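PDB 1IQ0: arginyl-trna synthetase from Thermus thermophilus, which probably catalyses the ATP-dependent joining of L-arginine to tRNA(Arg), with release of AMP and diphosphate, as a monomeric class I aminoacyl-tRNA synthetase. Local coordinates for residues Y234-W239 with G331-A336; E240-R245 with S335-E340; F310-I315 with E347-V352; G318-P323 with G339-P344. All coordinates share one frame; numbering follows the deposited sequence.

In the fold
Contacts 1, 3 and 4 involve the large mixed sheet of the catalytic domain; contact 2 holds the short helix after strand 236-239. Contact 1 is the most buried: backbone bonds and apolar or hydroxyl side chains join two parallel strands. Contact 4 adds the outermost antiparallel pair, where Phe321 is buried against the sheet, Tyr342 meets its face, and an arginine and a water serve the exposed side; it abuts contact 1, strands 320-323 and 333-335 being neighbours. Contact 2 shares Ser335 with contact 1 and replaces backbone pairing with a buried carboxylate. Contact 3, its centre about 15 Å from those of contacts 1 and 4, packs a helix end on an interior strand through methyl groups, a lysine and waters.

Contact 1 of 4, residues Y234-W239 with G331-A336; sequences YDLLVW and GLRTSA
Leu236 and Leu237 pair in parallel register with Arg333 and Thr334, the short strands 236-239 and 333-335 passing 4.6 Å apart at 16°. Arg333 N donates to Asp235 O, Leu237 N to Arg333 O, and Ser335 N to Leu237 O, all at 2.8 to 3.0 Å. Beyond this point a hydroxyl continues the pairing: Ser335 OG, placed between its backbone N and carbonyl carbon (chi1 57°), accepts Trp239 N at 2.9 Å in a nearly straight bond. It also donates to Asp242, so serine suits the site as a small group that can do both. Thr334 OG1 lies 2.8 Å from Trp239 NE1, a weak bond bent to 116°, and gives its own proton to Ser335 O. Arg213 makes a cation-pi contact with the indole, which also packs on helix 213-229. On the same face as Thr334, Leu237 crosses Leu332 at about a right angle, with Leu237 CD1 3.8 Å from Leu332 CD1; branched apolar chains fill this buried layer. Leu236 and Arg333 run side by side on the other face, the leucine touching Phe321. Here the parallel, Rossmann-type sheet of the class I catalytic domain passes into its antiparallel edge strands.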
loop_
_atom_site.group_PDB
_atom_site.type_symbol
_atom_site.label_atom_id
_atom_site.label_comp_id
_atom_site.label_asym_id
_atom_site.label_seq_id
_atom_site.Cartn_x
_atom_site.Cartn_y
_atom_site.Cartn_z
ATOM N N TYR A 234 9.711 -7.477 3.512
ATOM C CA TYR A 234 10.829 -6.549 3.354
ATOM C C TYR A 234 11.974 -7.162 2.572
ATOM O O TYR A 234 12.291 -8.341 2.737
ATOM C CB TYR A 234 11.377 -6.093 4.714
ATOM C CG TYR A 234 10.347 -5.492 5.636
ATOM C CD1 TYR A 234 9.587 -6.300 6.478
ATOM C CD2 TYR A 234 10.112 -4.114 5.650
ATOM C CE1 TYR A 234 8.620 -5.757 7.316
ATOM C CE2 TYR A 234 9.140 -3.559 6.480
ATOM C CZ TYR A 234 8.399 -4.390 7.310
ATOM O OH TYR A 234 7.425 -3.861 8.115
ATOM N N ASP A 235 12.606 -6.355 1.727
ATOM C CA ASP A 235 13.748 -6.824 0.954
ATOM C C ASP A 235 15.053 -6.263 1.524
ATOM O O ASP A 235 16.051 -6.974 1.645
ATOM C CB ASP A 235 13.630 -6.389 -0.505
ATOM C CG ASP A 235 12.432 -6.994 -1.195
ATOM O OD1 ASP A 235 11.460 -6.255 -1.455
ATOM O OD2 ASP A 235 12.467 -8.215 -1.471
ATOM N N LEU A 236 15.035 -4.983 1.881
ATOM C CA LEU A 236 16.236 -4.331 2.379
ATOM C C LEU A 236 16.078 -3.580 3.690
ATOM O O LEU A 236 15.015 -3.056 4.015
ATOM C CB LEU A 236 16.743 -3.331 1.341
ATOM C CG LEU A 236 16.980 -3.794 -0.094
ATOM C CD1 LEU A 236 16.912 -2.589 -1.029
ATOM C CD2 LEU A 236 18.329 -4.501 -0.193
ATOM N N LEU A 237 17.175 -3.520 4.424
ATOM C CA LEU A 237 17.252 -2.784 5.671
ATOM C C LEU A 237 18.412 -1.832 5.427
ATOM O O LEU A 237 19.438 -2.243 4.907
ATOM C CB LEU A 237 17.611 -3.714 6.828
ATOM C CG LEU A 237 16.583 -4.059 7.908
ATOM C CD1 LEU A 237 15.258 -4.461 7.311
ATOM C CD2 LEU A 237 17.162 -5.171 8.772
ATOM N N VAL A 238 18.236 -0.559 5.752
ATOM C CA VAL A 238 19.314 0.400 5.615
ATOM C C VAL A 238 19.462 1.103 6.956
ATOM O O VAL A 238 18.517 1.718 7.454
ATOM C CB VAL A 238 19.047 1.446 4.510
ATOM C CG1 VAL A 238 20.087 2.544 4.591
ATOM C CG2 VAL A 238 19.131 0.784 3.135
ATOM N N TRP A 239 20.655 0.998 7.533
ATOM C CA TRP A 239 20.959 1.599 8.826
ATOM C C TRP A 239 21.616 2.975 8.699
ATOM O O TRP A 239 22.513 3.185 7.879
ATOM C CB TRP A 239 21.876 0.657 9.637
ATOM C CG TRP A 239 21.261 -0.702 9.930
ATOM C CD1 TRP A 239 20.841 -1.625 9.015
ATOM C CD2 TRP A 239 20.963 -1.259 11.220
ATOM N NE1 TRP A 239 20.299 -2.714 9.649
ATOM C CE2 TRP A 239 20.359 -2.518 11.002
ATOM C CE3 TRP A 239 21.146 -0.815 12.538
ATOM C CZ2 TRP A 239 19.931 -3.345 12.055
ATOM C CZ3 TRP A 239 20.722 -1.637 13.589
ATOM C CH2 TRP A 239 20.120 -2.886 13.338
ATOM N N GLY A 331 15.221 -14.103 2.910
ATOM C CA GLY A 331 15.889 -13.306 1.895
ATOM C C GLY A 331 16.164 -11.848 2.213
ATOM O O GLY A 331 16.616 -11.108 1.345
ATOM N N LEU A 332 15.909 -11.423 3.443
ATOM C CA LEU A 332 16.141 -10.028 3.809
ATOM C C LEU A 332 17.633 -9.672 3.843
ATOM O O LEU A 332 18.443 -10.414 4.397
ATOM C CB LEU A 332 15.492 -9.738 5.165
ATOM C CG LEU A 332 15.609 -8.326 5.746
ATOM C CD1 LEU A 332 15.082 -7.297 4.751
ATOM C CD2 LEU A 332 14.823 -8.263 7.057
ATOM N N ARG A 333 17.989 -8.542 3.234
ATOM C CA ARG A 333 19.379 -8.084 3.210
ATOM C C ARG A 333 19.503 -6.740 3.935
ATOM O O ARG A 333 18.614 -5.887 3.857
ATOM C CB ARG A 333 19.890 -7.947 1.767
ATOM C CG ARG A 333 20.242 -9.268 1.064
ATOM C CD ARG A 333 20.617 -9.042 -0.416
ATOM N NE ARG A 333 21.934 -8.430 -0.633
ATOM C CZ ARG A 333 22.154 -7.317 -1.345
ATOM N NH1 ARG A 333 21.148 -6.654 -1.919
ATOM N NH2 ARG A 333 23.396 -6.872 -1.520
ATOM N N THR A 334 20.616 -6.549 4.632
ATOM C CA THR A 334 20.837 -5.324 5.387
ATOM C C THR A 334 22.118 -4.616 4.978
ATOM O O THR A 334 23.067 -5.248 4.516
ATOM C CB THR A 334 20.954 -5.629 6.905
ATOM O OG1 THR A 334 21.154 -4.410 7.635
ATOM C CG2 THR A 334 22.150 -6.548 7.175
ATOM N N SER A 335 22.140 -3.297 5.134
ATOM C CA SER A 335 23.363 -2.556 4.862
ATOM C C SER A 335 24.262 -2.986 6.023
ATOM O O SER A 335 23.764 -3.368 7.089
ATOM C CB SER A 335 23.118 -1.049 4.933
ATOM O OG SER A 335 22.584 -0.684 6.195
ATOM N N ALA A 336 25.571 -2.931 5.817
ATOM C CA ALA A 336 26.522 -3.320 6.850
ATOM C C ALA A 336 27.922 -2.799 6.522
ATOM O O ALA A 336 28.180 -2.329 5.417
ATOM C CB ALA A 336 26.542 -4.849 6.982
HETATM O O HOH W 1 16.942 -8.466 -0.666
#

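Contact 2 of 4, residues E240-R245 with S335-E340; sequences ESDIVR and SAPEGE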
loop_
_atom_site.group_PDB
_atom_site.type_symbol
_atom_site.label_atom_id
_atom_site.label_comp_id
_atom_site.label_asym_id
_atom_site.label_seq_id
_atom_site.Cartn_x
_atom_site.Cartn_y
_atom_site.Cartn_z
ATOM N N GLU A 240 21.166 3.915 9.527
ATOM C CA GLU A 240 21.723 5.257 9.530
ATOM C C GLU A 240 23.250 5.227 9.694
ATOM O O GLU A 240 23.966 5.957 9.001
ATOM C CB GLU A 240 21.084 6.080 10.657
ATOM C CG GLU A 240 21.625 7.504 10.792
ATOM C CD GLU A 240 21.429 8.335 9.532
ATOM O OE1 GLU A 240 20.397 8.171 8.851
ATOM O OE2 GLU A 240 22.298 9.167 9.228
ATOM N N SER A 241 23.759 4.395 10.604
ATOM C CA SER A 241 25.211 4.318 10.800
ATOM C C SER A 241 25.942 3.877 9.530
ATOM O O SER A 241 27.082 4.283 9.298
ATOM C CB SER A 241 25.570 3.389 11.972
ATOM O OG SER A 241 25.053 2.087 11.802
ATOM N N ASP A 242 25.304 3.044 8.711
ATOM C CA ASP A 242 25.926 2.623 7.449
ATOM C C ASP A 242 25.841 3.777 6.445
ATOM O O ASP A 242 26.729 3.951 5.612
ATOM C CB ASP A 242 25.230 1.383 6.881
ATOM C CG ASP A 242 25.528 0.134 7.692
ATOM O OD1 ASP A 242 24.613 -0.701 7.877
ATOM O OD2 ASP A 242 26.680 -0.012 8.139
ATOM N N ILE A 243 24.771 4.564 6.527
ATOM C CA ILE A 243 24.613 5.712 5.636
ATOM C C ILE A 243 25.739 6.717 5.926
ATOM O O ILE A 243 26.267 7.356 5.017
ATOM C CB ILE A 243 23.228 6.394 5.832
ATOM C CG1 ILE A 243 22.141 5.568 5.134
ATOM C CG2 ILE A 243 23.259 7.827 5.302
ATOM C CD1 ILE A 243 20.718 6.161 5.239
ATOM N N VAL A 244 26.105 6.843 7.198
ATOM C CA VAL A 244 27.179 7.750 7.600
ATOM C C VAL A 244 28.526 7.238 7.070
ATOM O O VAL A 244 29.301 8.000 6.488
ATOM C CB VAL A 244 27.242 7.892 9.153
ATOM C CG1 VAL A 244 28.527 8.638 9.580
ATOM C CG2 VAL A 244 26.010 8.656 9.651
ATOM N N ARG A 245 28.794 5.948 7.256
ATOM C CA ARG A 245 30.043 5.354 6.786
ATOM C C ARG A 245 30.178 5.469 5.268
ATOM O O ARG A 245 31.278 5.664 4.748
ATOM C CB ARG A 245 30.130 3.870 7.188
ATOM C CG ARG A 245 31.524 3.248 6.970
ATOM C CD ARG A 245 31.602 1.766 7.361
ATOM N NE ARG A 245 30.850 1.478 8.583
ATOM C CZ ARG A 245 29.554 1.158 8.608
ATOM N NH1 ARG A 245 28.865 1.074 7.470
ATOM N NH2 ARG A 245 28.940 0.940 9.768
ATOM N N SER A 335 22.140 -3.297 5.134
ATOM C CA SER A 335 23.363 -2.556 4.862
ATOM C C SER A 335 24.262 -2.986 6.023
ATOM O O SER A 335 23.764 -3.368 7.089
ATOM C CB SER A 335 23.118 -1.049 4.933
ATOM O OG SER A 335 22.584 -0.684 6.195
ATOM N N ALA A 336 25.571 -2.931 5.817
ATOM C CA ALA A 336 26.522 -3.320 6.850
ATOM C C ALA A 336 27.922 -2.799 6.522
ATOM O O ALA A 336 28.180 -2.329 5.417
ATOM C CB ALA A 336 26.542 -4.849 6.982
ATOM N N PRO A 337 28.849 -2.876 7.484
ATOM C CA PRO A 337 30.208 -2.394 7.219
ATOM C C PRO A 337 30.813 -3.148 6.040
ATOM O O PRO A 337 31.490 -2.571 5.189
ATOM C CB PRO A 337 30.942 -2.702 8.522
ATOM C CG PRO A 337 29.856 -2.602 9.559
ATOM C CD PRO A 337 28.710 -3.323 8.881
ATOM N N GLU A 338 30.544 -4.446 5.992
ATOM C CA GLU A 338 31.076 -5.303 4.942
ATOM C C GLU A 338 29.951 -5.927 4.129
ATOM O O GLU A 338 28.913 -6.296 4.673
ATOM C CB GLU A 338 31.926 -6.414 5.566
ATOM C CG GLU A 338 33.331 -6.531 5.002
ATOM C CD GLU A 338 34.194 -5.329 5.326
ATOM O OE1 GLU A 338 34.348 -5.015 6.526
ATOM O OE2 GLU A 338 34.722 -4.700 4.385
ATOM N N GLY A 339 30.173 -6.051 2.827
ATOM C CA GLY A 339 29.173 -6.639 1.963
ATOM C C GLY A 339 29.357 -6.174 0.537
ATOM O O GLY A 339 30.338 -5.503 0.217
ATOM N N GLU A 340 28.407 -6.526 -0.317
ATOM C CA GLU A 340 28.453 -6.147 -1.722
ATOM C C GLU A 340 27.852 -4.762 -1.923
ATOM O O GLU A 340 26.746 -4.484 -1.455
ATOM C CB GLU A 340 27.687 -7.177 -2.555
ATOM C CG GLU A 340 27.565 -6.830 -4.023
ATOM C CD GLU A 340 26.842 -7.908 -4.806
ATOM O OE1 GLU A 340 25.691 -8.234 -4.444
ATOM O OE2 GLU A 340 27.426 -8.429 -5.782
#
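The first turn of helix 240-245 is tied to the loop after strand 333-335 by Asp242, which meets Ser335. Ser335 OG donates to Asp242 OD1 at 2.6 Å, arriving on the anti side of that oxygen and 19° out of the carboxylate plane. Arg213, of helix 213-229, makes a salt bridge with the same OD1. The other oxygen serves Arg245 in a salt bridge within the helix: Arg245 NH1 lies 2.5 Å from Asp242 OD2, on its anti lone pair and close to the guanidinium plane, while NH2 adds a weak bond. This i to i+3 pair and the serine link join the short helix to the loop leading to edge strand 340-341 of the catalytic-domain sheet. An alanine in place of Asp242 would probably leave Ser335 OG without this acceptor and the guanidinium groups of Arg213 and Arg245 without this anion, Arg245 freer to turn. A bend at chi3 (-40°) turns the Arg245 guanidinium back toward Asp242 and lays it against Pro337. Pro337 CA stands 3.7 Å above one face and Ser241 O above the opposite face, both toward the rim. Pro337 suits this place as a compact, apolar surface.

Contact 3 of 4, residues F310-I315 with E347-V352; sequences FWKMGI and EETINV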
loop_
_atom_site.group_PDB
_atom_site.type_symbol
_atom_site.label_atom_id
_atom_site.label_comp_id
_atom_site.label_asym_id
_atom_site.label_seq_id
_atom_site.Cartn_x
_atom_site.Cartn_y
_atom_site.Cartn_z
ATOM N N PHE A 310 19.115 10.362 -3.235
ATOM C CA PHE A 310 20.079 10.229 -4.322
ATOM C C PHE A 310 20.584 8.793 -4.457
ATOM O O PHE A 310 20.742 8.286 -5.569
ATOM C CB PHE A 310 21.265 11.182 -4.104
ATOM C CG PHE A 310 21.008 12.601 -4.562
ATOM C CD1 PHE A 310 22.042 13.538 -4.570
ATOM C CD2 PHE A 310 19.745 13.002 -4.991
ATOM C CE1 PHE A 310 21.828 14.848 -4.997
ATOM C CE2 PHE A 310 19.521 14.316 -5.422
ATOM C CZ PHE A 310 20.567 15.241 -5.426
ATOM N N TRP A 311 20.830 8.139 -3.324
ATOM C CA TRP A 311 21.306 6.762 -3.333
ATOM C C TRP A 311 20.214 5.839 -3.858
ATOM O O TRP A 311 20.478 4.949 -4.657
ATOM C CB TRP A 311 21.708 6.320 -1.925
ATOM C CG TRP A 311 21.988 4.840 -1.837
ATOM C CD1 TRP A 311 23.139 4.191 -2.199
ATOM C CD2 TRP A 311 21.069 3.819 -1.418
ATOM N NE1 TRP A 311 22.988 2.826 -2.032
ATOM C CE2 TRP A 311 21.729 2.576 -1.556
ATOM C CE3 TRP A 311 19.750 3.838 -0.946
ATOM C CZ2 TRP A 311 21.113 1.362 -1.237
ATOM C CZ3 TRP A 311 19.135 2.630 -0.627
ATOM C CH2 TRP A 311 19.815 1.410 -0.774
ATOM N N LYS A 312 18.985 6.056 -3.401
ATOM C CA LYS A 312 17.853 5.236 -3.829
ATOM C C LYS A 312 17.715 5.211 -5.345
ATOM O O LYS A 312 17.392 4.173 -5.926
ATOM C CB LYS A 312 16.547 5.764 -3.226
ATOM C CG LYS A 312 16.388 5.544 -1.723
ATOM C CD LYS A 312 15.007 6.010 -1.261
ATOM C CE LYS A 312 14.740 5.675 0.205
ATOM N NZ LYS A 312 13.410 6.231 0.614
ATOM N N MET A 313 17.963 6.354 -5.984
ATOM C CA MET A 313 17.843 6.443 -7.434
ATOM C C MET A 313 19.158 6.238 -8.192
ATOM O O MET A 313 19.239 6.518 -9.383
ATOM C CB MET A 313 17.182 7.778 -7.822
ATOM C CG MET A 313 15.727 7.885 -7.313
ATOM S SD MET A 313 14.913 9.471 -7.601
ATOM C CE MET A 313 13.246 8.913 -8.196
ATOM N N GLY A 314 20.183 5.752 -7.497
ATOM C CA GLY A 314 21.456 5.475 -8.147
ATOM C C GLY A 314 22.364 6.645 -8.458
ATOM O O GLY A 314 23.390 6.484 -9.120
ATOM N N ILE A 315 22.000 7.827 -7.985
ATOM C CA ILE A 315 22.805 9.010 -8.219
ATOM C C ILE A 315 24.074 8.932 -7.379
ATOM O O ILE A 315 25.139 9.383 -7.805
ATOM C CB ILE A 315 22.003 10.271 -7.868
ATOM C CG1 ILE A 315 20.770 10.347 -8.777
ATOM C CG2 ILE A 315 22.874 11.504 -7.990
ATOM C CD1 ILE A 315 19.805 11.482 -8.430
ATOM N N GLU A 347 13.625 3.815 -10.371
ATOM C CA GLU A 347 13.047 4.695 -11.389
ATOM C C GLU A 347 12.007 5.539 -10.673
ATOM O O GLU A 347 11.683 6.645 -11.095
ATOM C CB GLU A 347 12.339 3.879 -12.473
ATOM C CG GLU A 347 13.198 2.824 -13.131
ATOM C CD GLU A 347 14.012 3.367 -14.283
ATOM O OE1 GLU A 347 14.761 4.345 -14.078
ATOM O OE2 GLU A 347 13.902 2.808 -15.395
ATOM N N GLU A 348 11.471 4.982 -9.590
ATOM C CA GLU A 348 10.451 5.644 -8.783
ATOM C C GLU A 348 10.593 5.238 -7.327
ATOM O O GLU A 348 10.949 4.106 -7.026
ATOM C CB GLU A 348 9.039 5.235 -9.233
ATOM C CG GLU A 348 8.668 5.623 -10.647
ATOM C CD GLU A 348 7.227 5.267 -10.991
ATOM O OE1 GLU A 348 6.308 5.702 -10.261
ATOM O OE2 GLU A 348 7.019 4.555 -11.995
ATOM N N THR A 349 10.294 6.158 -6.423
ATOM C CA THR A 349 10.351 5.845 -5.012
ATOM C C THR A 349 9.040 6.247 -4.387
ATOM O O THR A 349 8.378 7.188 -4.845
ATOM C CB THR A 349 11.481 6.601 -4.282
ATOM O OG1 THR A 349 11.317 8.008 -4.472
ATOM C CG2 THR A 349 12.842 6.164 -4.807
ATOM N N ILE A 350 8.658 5.521 -3.344
ATOM C CA ILE A 350 7.438 5.810 -2.626
ATOM C C ILE A 350 7.732 5.752 -1.132
ATOM O O ILE A 350 8.148 4.721 -0.606
ATOM C CB ILE A 350 6.332 4.794 -2.968
ATOM C CG1 ILE A 350 5.959 4.910 -4.452
ATOM C CG2 ILE A 350 5.110 5.042 -2.085
ATOM C CD1 ILE A 350 5.015 3.808 -4.940
ATOM N N ASN A 351 7.535 6.875 -0.457
ATOM C CA ASN A 351 7.759 6.936 0.978
ATOM C C ASN A 351 6.403 6.995 1.671
ATOM O O ASN A 351 5.622 7.921 1.441
ATOM C CB ASN A 351 8.576 8.182 1.347
ATOM C CG ASN A 351 10.044 8.067 0.959
ATOM O OD1 ASN A 351 10.815 9.018 1.124
ATOM N ND2 ASN A 351 10.439 6.908 0.446
ATOM N N VAL A 352 6.123 6.001 2.508
ATOM C CA VAL A 352 4.869 5.970 3.245
ATOM C C VAL A 352 5.134 6.738 4.534
ATOM O O VAL A 352 5.929 6.311 5.370
ATOM C CB VAL A 352 4.440 4.522 3.564
ATOM C CG1 VAL A 352 3.076 4.521 4.267
ATOM C CG2 VAL A 352 4.371 3.713 2.271
HETATM O O HOH W 2 11.501 5.047 -1.212
HETATM O O HOH W 3 13.592 8.937 0.189
#
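Lys312 leaves the end of its helix toward Thr349, and its chain can be followed outward alongside strand 348-354, from Thr349 to Asn351. CB comes first, 4.0 Å from Thr349 CG2; with CG beside the backbone N (chi1 -71°) and the rest of the chain extended, CD then passes the same methyl at 4.2 Å, crossing the threonine side chain at about a right angle. At the tip, NZ donates to two waters, one at 2.9 Å that weakly reaches Ile350 O, the other at 2.7 Å from NZ, which in turn donates to Asn351 OD1. The amide and the ammonium come from opposite directions, and Lys312 NZ lies 3.1 Å from Asn351 ND2, two donors that cannot bond. The charge finds its mate in Glu108, so a long lysine suits a site where methylenes pass the Thr349 methyl and Leu106 before the ammonium reaches the acid. Thr349 is equally two-sided: its methyl packs on Lys312 and Met313, while OG1 bonds Gln309. Met313, flexible and apolar, carries CE to within 4.0 Å of Glu347 O. Behind it Gly314, with positive phi, closes helix 301-312 in a Schellman motif, Ile315 N donating to Phe310 O. Phe310, Met313 and Ile315 also touch Leu368 of helix 361-370, and strand 348-354 lies between strands 104-108 and 380-390 in the sheet.

Contact 4 of 4, residues G318-P323 with G339-P344; sequences GLRFRP and GEAYTP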
loop_
_atom_site.group_PDB
_atom_site.type_symbol
_atom_site.label_atom_id
_atom_site.label_comp_id
_atom_site.label_asym_id
_atom_site.label_seq_id
_atom_site.Cartn_x
_atom_site.Cartn_y
_atom_site.Cartn_z
ATOM N N GLY A 318 27.804 3.865 -2.177
ATOM C CA GLY A 318 28.538 3.783 -0.927
ATOM C C GLY A 318 28.044 2.708 0.025
ATOM O O GLY A 318 28.825 2.148 0.800
ATOM N N LEU A 319 26.748 2.413 -0.032
ATOM C CA LEU A 319 26.138 1.402 0.828
ATOM C C LEU A 319 26.491 -0.021 0.372
ATOM O O LEU A 319 26.503 -0.320 -0.829
ATOM C CB LEU A 319 24.614 1.604 0.835
ATOM C CG LEU A 319 23.885 2.161 2.072
ATOM C CD1 LEU A 319 24.827 2.907 2.992
ATOM C CD2 LEU A 319 22.734 3.063 1.616
ATOM N N ARG A 320 26.781 -0.886 1.343
ATOM C CA ARG A 320 27.131 -2.285 1.098
ATOM C C ARG A 320 26.147 -3.176 1.838
ATOM O O ARG A 320 25.720 -2.846 2.948
ATOM C CB ARG A 320 28.552 -2.574 1.587
ATOM C CG ARG A 320 29.621 -1.901 0.763
ATOM C CD ARG A 320 31.013 -2.115 1.338
ATOM N NE ARG A 320 32.022 -1.518 0.472
ATOM C CZ ARG A 320 32.371 -2.007 -0.716
ATOM N NH1 ARG A 320 31.800 -3.114 -1.177
ATOM N NH2 ARG A 320 33.275 -1.376 -1.455
ATOM N N PHE A 321 25.812 -4.314 1.238
ATOM C CA PHE A 321 24.839 -5.231 1.816
ATOM C C PHE A 321 25.282 -6.682 2.007
ATOM O O PHE A 321 26.200 -7.162 1.344
ATOM C CB PHE A 321 23.569 -5.222 0.959
ATOM C CG PHE A 321 22.874 -3.903 0.932
ATOM C CD1 PHE A 321 23.377 -2.857 0.178
ATOM C CD2 PHE A 321 21.745 -3.687 1.716
ATOM C CE1 PHE A 321 22.772 -1.609 0.208
ATOM C CE2 PHE A 321 21.133 -2.440 1.755
ATOM C CZ PHE A 321 21.643 -1.401 1.004
ATOM N N ARG A 322 24.590 -7.371 2.914
ATOM C CA ARG A 322 24.845 -8.774 3.229
ATOM C C ARG A 322 23.547 -9.342 3.808
ATOM O O ARG A 322 22.600 -8.595 4.062
ATOM C CB ARG A 322 25.979 -8.896 4.261
ATOM C CG ARG A 322 25.639 -8.293 5.612
ATOM C CD ARG A 322 26.843 -8.250 6.560
ATOM N NE ARG A 322 27.302 -9.579 6.945
ATOM C CZ ARG A 322 28.356 -10.191 6.416
ATOM N NH1 ARG A 322 29.073 -9.591 5.474
ATOM N NH2 ARG A 322 28.691 -11.408 6.826
ATOM N N PRO A 323 23.480 -10.668 4.013
ATOM C CA PRO A 323 22.260 -11.264 4.569
ATOM C C PRO A 323 22.011 -10.796 6.001
ATOM O O PRO A 323 22.946 -10.662 6.787
ATOM C CB PRO A 323 22.542 -12.770 4.502
ATOM C CG PRO A 323 23.488 -12.893 3.336
ATOM C CD PRO A 323 24.417 -11.715 3.565
ATOM N N GLY A 339 30.173 -6.051 2.827
ATOM C CA GLY A 339 29.173 -6.639 1.963
ATOM C C GLY A 339 29.357 -6.174 0.537
ATOM O O GLY A 339 30.338 -5.503 0.217
ATOM N N GLU A 340 28.407 -6.526 -0.317
ATOM C CA GLU A 340 28.453 -6.147 -1.722
ATOM C C GLU A 340 27.852 -4.762 -1.923
ATOM O O GLU A 340 26.746 -4.484 -1.455
ATOM C CB GLU A 340 27.687 -7.177 -2.555
ATOM C CG GLU A 340 27.565 -6.830 -4.023
ATOM C CD GLU A 340 26.842 -7.908 -4.806
ATOM O OE1 GLU A 340 25.691 -8.234 -4.444
ATOM O OE2 GLU A 340 27.426 -8.429 -5.782
ATOM N N ALA A 341 28.594 -3.896 -2.608
ATOM C CA ALA A 341 28.155 -2.537 -2.886
ATOM C C ALA A 341 26.904 -2.596 -3.758
ATOM O O ALA A 341 26.867 -3.320 -4.751
ATOM C CB ALA A 341 29.265 -1.766 -3.597
ATOM N N TYR A 342 25.888 -1.818 -3.404
ATOM C CA TYR A 342 24.641 -1.856 -4.156
ATOM C C TYR A 342 23.756 -0.624 -4.034
ATOM O O TYR A 342 23.651 -0.018 -2.971
ATOM C CB TYR A 342 23.836 -3.082 -3.713
ATOM C CG TYR A 342 22.412 -3.133 -4.226
ATOM C CD1 TYR A 342 22.112 -3.721 -5.452
ATOM C CD2 TYR A 342 21.359 -2.603 -3.474
ATOM C CE1 TYR A 342 20.797 -3.785 -5.922
ATOM C CE2 TYR A 342 20.039 -2.659 -3.935
ATOM C CZ TYR A 342 19.766 -3.253 -5.160
ATOM O OH TYR A 342 18.468 -3.328 -5.619
ATOM N N THR A 343 23.119 -0.285 -5.149
ATOM C CA THR A 343 22.168 0.812 -5.251
ATOM C C THR A 343 20.989 0.225 -6.023
ATOM O O THR A 343 21.186 -0.457 -7.030
ATOM C CB THR A 343 22.708 1.980 -6.075
ATOM O OG1 THR A 343 23.814 2.586 -5.401
ATOM C CG2 THR A 343 21.634 2.995 -6.270
ATOM N N PRO A 344 19.749 0.494 -5.576
ATOM C CA PRO A 344 18.557 -0.031 -6.253
ATOM C C PRO A 344 18.330 0.588 -7.631
ATOM O O PRO A 344 17.626 0.015 -8.466
ATOM C CB PRO A 344 17.412 0.330 -5.299
ATOM C CG PRO A 344 18.083 0.664 -4.001
ATOM C CD PRO A 344 19.371 1.303 -4.406
HETATM O O HOH W 4 31.299 -4.665 -3.751
#
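Phe321 and Tyr342 form a T-shaped pair, the edge of the tyrosine directed at the face of the phenylalanine, ring centroids 5.8 Å apart and planes at 88°; Glu340 O lies at the Phe321 edge. A large flat apolar ring suits Phe321, buried against Leu236 and Val238, while an aromatic at Tyr342 can give its edge to Phe321 and still take a cation-pi contact from Arg333. The Arg320 guanidinium carries Ala341 CB over one face, 3.8 Å from Arg320 NH1. At its edge NH1 donates to Gly339 O (3.1 Å) and to a water that also accepts Ala341 N. The extended chain lets Arg320 span the neighbouring strand on this exposed side. Strands 320-323 and 340-341 are the antiparallel edge of the catalytic-domain sheet: Phe321 and Glu340 make the hydrogen-bonded pair, Glu340 N to Phe321 O at 2.8 Å and Phe321 N to Glu340 O, while Arg320 and Ala341 are non-hydrogen-bonded. Tyr342 N extends the pairing to Leu319 O. An alanine in place of Phe321 would probably leave the Tyr342 edge without its face and open a gap beside Leu236 and Val238. Gly339 fits because a CB there would fall 2.1 Å from Phe321 O.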